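Local coordinates for sortase family protein (Clostridium perfringens, PDB 6IXZ) that is a class C sortase, a cysteine transpeptidase that, as in its relatives, probably joins pilin subunits into covalently linked pili, at residues I55-Y63 against P74-I83. Residues are numbered along the deposited sequence; the frame is centred on the assembly and turned at random.
Sequences IHEGDVLGY and PIYYGTSVDI
V60 lies across from Y76 as a non-hydrogen-bonded antiparallel pair, their CA atoms 4.3 Å apart, and the short strands 60-63 and 74-77 run at 154° to each other, joined by backbone bonds from L61 N to I75 O and from I75 N to G62 O. The L61 bond is nearly straight (171° at the hydrogen), whereas the donor at G62 O stands well off the carbonyl plane. Just before strand 60-63, the type II turn H56-D59 is tied on by G58 N, which donates to Y77 O at 3.0 Å, and by Y77 N, which donates to D59 O at the end of the turn. The turn is braced within itself by H56 N, whose bond reaches D59 OD1 from above the carboxylate plane.

On the face carrying V60 and Y76, the tyrosine ring presents its edge to the turn, CD2 lying 3.4 Å from G58 O, while V60 CG1 approaches CE2 obliquely. These strands form the first beta hairpin of the sortase beta-barrel, and helix 5-18 packs over the same face, with Y14 on V60 and T10 on Y76. I75 leaves on the other face; its CD1 turns back to touch the backbone of Y63, 3.4 Å from Y63 C. With CG anti to the backbone N (chi1 -170°), the Y77 ring is set with its edge near E57 N. Y77 CB meets I55 CG2, the two side chains crossing at about a right angle; L49 touches both, and V90 and L96 also touch Y77.

Running past G78, the E57 chain bends at chi2 and brings OE2 within 2.8 Å of S80 OG. S80 OG also lies 2.9 Å from D82 OD2, between the two carboxylates. I83, in helix 81-86, crosses the E57 chain at a slant, its CD1 3.7 Å from E57 OE1.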
loop_
_atom_site.group_PDB
_atom_site.type_symbol
_atom_site.label_atom_id
_atom_site.label_comp_id
_atom_site.label_asym_id
_atom_site.label_seq_id
_atom_site.Cartn_x
_atom_site.Cartn_y
_atom_site.Cartn_z
ATOM N N ILE A 55 -4.429 -12.925 6.786
ATOM C CA ILE A 55 -4.431 -11.478 6.771
ATOM C C ILE A 55 -5.875 -11.020 6.821
ATOM O O ILE A 55 -6.688 -11.410 5.991
ATOM C CB ILE A 55 -3.708 -10.931 5.534
ATOM C CG1 ILE A 55 -2.305 -11.541 5.481
ATOM C CG2 ILE A 55 -3.639 -9.411 5.605
ATOM C CD1 ILE A 55 -1.475 -11.113 4.298
ATOM N N HIS A 56 -6.229 -10.391 7.928
ATOM C CA HIS A 56 -7.560 -9.846 8.088
ATOM C C HIS A 56 -7.481 -8.357 7.844
ATOM O O HIS A 56 -6.469 -7.713 8.155
ATOM C CB HIS A 56 -8.082 -10.094 9.505
ATOM C CG HIS A 56 -8.159 -11.539 9.882
ATOM N ND1 HIS A 56 -7.040 -12.335 10.013
ATOM C CD2 HIS A 56 -9.213 -12.311 10.235
ATOM C CE1 HIS A 56 -7.406 -13.547 10.385
ATOM N NE2 HIS A 56 -8.720 -13.560 10.526
ATOM N N GLU A 57 -8.567 -7.803 7.328
ATOM C CA GLU A 57 -8.882 -6.406 7.568
ATOM C C GLU A 57 -8.272 -5.960 8.890
ATOM O O GLU A 57 -8.532 -6.561 9.933
ATOM C CB GLU A 57 -10.394 -6.223 7.631
ATOM C CG GLU A 57 -10.982 -5.525 6.423
ATOM C CD GLU A 57 -12.064 -4.550 6.821
ATOM O OE1 GLU A 57 -12.487 -4.601 7.996
ATOM O OE2 GLU A 57 -12.435 -3.699 5.985
ATOM N N GLY A 58 -7.407 -4.950 8.829
ATOM C CA GLY A 58 -6.832 -4.349 10.026
ATOM C C GLY A 58 -5.445 -4.836 10.385
ATOM O O GLY A 58 -4.797 -4.274 11.258
ATOM N N ASP A 59 -4.965 -5.871 9.712
ATOM C CA ASP A 59 -3.613 -6.358 9.993
ATOM C C ASP A 59 -2.577 -5.377 9.434
ATOM O O ASP A 59 -2.823 -4.733 8.436
ATOM C CB ASP A 59 -3.413 -7.751 9.407
ATOM C CG ASP A 59 -4.192 -8.839 10.171
ATOM O OD1 ASP A 59 -4.147 -10.010 9.737
ATOM O OD2 ASP A 59 -4.902 -8.513 11.153
ATOM N N VAL A 60 -1.437 -5.232 10.096
ATOM C CA VAL A 60 -0.374 -4.407 9.542
ATOM C C VAL A 60 0.669 -5.282 8.856
ATOM O O VAL A 60 1.126 -6.282 9.412
ATOM C CB VAL A 60 0.218 -3.422 10.579
ATOM C CG1 VAL A 60 -0.439 -3.571 11.936
ATOM C CG2 VAL A 60 1.737 -3.487 10.677
ATOM N N LEU A 61 1.006 -4.894 7.632
ATOM C CA LEU A 61 1.848 -5.664 6.720
ATOM C C LEU A 61 3.281 -5.125 6.669
ATOM O O LEU A 61 4.168 -5.731 6.067
ATOM C CB LEU A 61 1.273 -5.561 5.312
ATOM C CG LEU A 61 -0.215 -5.863 5.156
ATOM C CD1 LEU A 61 -0.639 -5.630 3.713
ATOM C CD2 LEU A 61 -0.490 -7.292 5.586
ATOM N N GLY A 62 3.481 -3.946 7.232
ATOM C CA GLY A 62 4.783 -3.322 7.217
ATOM C C GLY A 62 4.624 -1.822 7.235
ATOM O O GLY A 62 3.610 -1.309 7.742
ATOM N N TYR A 63 5.566 -1.121 6.607
ATOM C CA TYR A 63 5.461 0.326 6.450
ATOM C C TYR A 63 6.059 0.908 5.146
ATOM O O TYR A 63 6.811 0.258 4.414
ATOM C CB TYR A 63 6.089 1.022 7.656
ATOM C CG TYR A 63 7.541 0.669 7.868
ATOM C CD1 TYR A 63 8.558 1.538 7.470
ATOM C CD2 TYR A 63 7.899 -0.558 8.418
ATOM C CE1 TYR A 63 9.893 1.188 7.632
ATOM C CE2 TYR A 63 9.221 -0.911 8.588
ATOM C CZ TYR A 63 10.210 -0.029 8.228
ATOM O OH TYR A 63 11.522 -0.390 8.421
ATOM N N PRO A 74 2.768 3.066 8.938
ATOM C CA PRO A 74 2.346 1.657 8.824
ATOM C C PRO A 74 1.382 1.499 7.684
ATOM O O PRO A 74 0.677 2.444 7.354
ATOM C CB PRO A 74 1.630 1.367 10.150
ATOM C CG PRO A 74 1.292 2.707 10.709
ATOM C CD PRO A 74 2.367 3.651 10.222
ATOM N N ILE A 75 1.344 0.308 7.119
ATOM C CA ILE A 75 0.394 -0.074 6.081
ATOM C C ILE A 75 -0.486 -1.210 6.590
ATOM O O ILE A 75 0.004 -2.268 6.984
ATOM C CB ILE A 75 1.102 -0.504 4.794
ATOM C CG1 ILE A 75 1.878 0.663 4.194
ATOM C CG2 ILE A 75 0.104 -1.001 3.751
ATOM C CD1 ILE A 75 3.150 0.194 3.539
ATOM N N TYR A 76 -1.782 -0.923 6.681
ATOM C CA TYR A 76 -2.793 -1.898 7.046
ATOM C C TYR A 76 -3.343 -2.554 5.766
ATOM O O TYR A 76 -3.314 -1.963 4.693
ATOM C CB TYR A 76 -3.945 -1.211 7.796
ATOM C CG TYR A 76 -3.535 -0.571 9.104
ATOM C CD1 TYR A 76 -3.019 0.716 9.131
ATOM C CD2 TYR A 76 -3.667 -1.249 10.319
ATOM C CE1 TYR A 76 -2.681 1.320 10.317
ATOM C CE2 TYR A 76 -3.334 -0.640 11.511
ATOM C CZ TYR A 76 -2.808 0.627 11.499
ATOM O OH TYR A 76 -2.418 1.234 12.670
ATOM N N TYR A 77 -3.896 -3.751 5.894
ATOM C CA TYR A 77 -4.791 -4.247 4.866
ATOM C C TYR A 77 -6.189 -3.692 5.117
ATOM O O TYR A 77 -6.673 -3.703 6.257
ATOM C CB TYR A 77 -4.852 -5.779 4.824
ATOM C CG TYR A 77 -5.599 -6.247 3.596
ATOM C CD1 TYR A 77 -6.963 -6.577 3.660
ATOM C CD2 TYR A 77 -5.020 -6.137 2.346
ATOM C CE1 TYR A 77 -7.669 -6.923 2.521
ATOM C CE2 TYR A 77 -5.712 -6.486 1.200
ATOM C CZ TYR A 77 -7.040 -6.863 1.299
ATOM O OH TYR A 77 -7.724 -7.156 0.153
ATOM N N GLY A 78 -6.819 -3.229 4.040
ATOM C CA GLY A 78 -8.240 -2.907 4.057
ATOM C C GLY A 78 -8.421 -1.405 4.085
ATOM O O GLY A 78 -7.474 -0.676 4.328
ATOM N N THR A 79 -9.603 -0.921 3.723
ATOM C CA THR A 79 -9.848 0.526 3.712
ATOM C C THR A 79 -11.243 0.875 4.223
ATOM O O THR A 79 -11.809 1.851 3.795
ATOM C CB THR A 79 -9.767 1.132 2.293
ATOM O OG1 THR A 79 -10.734 0.499 1.421
ATOM C CG2 THR A 79 -8.328 1.049 1.716
ATOM N N SER A 80 -11.799 0.095 5.134
ATOM C CA SER A 80 -13.037 0.529 5.754
ATOM C C SER A 80 -12.731 1.688 6.707
ATOM O O SER A 80 -11.577 1.929 7.076
ATOM C CB SER A 80 -13.700 -0.640 6.479
ATOM O OG SER A 80 -12.790 -1.241 7.366
ATOM N N VAL A 81 -13.766 2.455 7.027
ATOM C CA VAL A 81 -13.634 3.747 7.681
ATOM C C VAL A 81 -12.846 3.636 8.987
ATOM O O VAL A 81 -11.957 4.434 9.260
ATOM C CB VAL A 81 -15.029 4.358 7.911
ATOM C CG1 VAL A 81 -14.943 5.594 8.790
ATOM C CG2 VAL A 81 -15.641 4.718 6.564
ATOM N N ASP A 82 -13.037 2.549 9.711
ATOM C CA ASP A 82 -12.306 2.360 10.959
ATOM C C ASP A 82 -10.787 2.140 10.779
ATOM O O ASP A 82 -9.979 2.579 11.592
ATOM C CB ASP A 82 -12.928 1.222 11.752
ATOM C CG ASP A 82 -12.969 -0.062 10.987
ATOM O OD1 ASP A 82 -12.412 -1.047 11.505
ATOM O OD2 ASP A 82 -13.547 -0.097 9.875
ATOM N N ILE A 83 -10.389 1.607 9.641
ATOM C CA ILE A 83 -8.962 1.412 9.388
ATOM C C ILE A 83 -8.314 2.654 8.810
ATOM O O ILE A 83 -7.206 3.009 9.196
ATOM C CB ILE A 83 -8.712 0.223 8.466
ATOM C CG1 ILE A 83 -8.969 -1.083 9.241
ATOM C CG2 ILE A 83 -7.282 0.283 7.923
ATOM C CD1 ILE A 83 -9.906 -2.037 8.522
#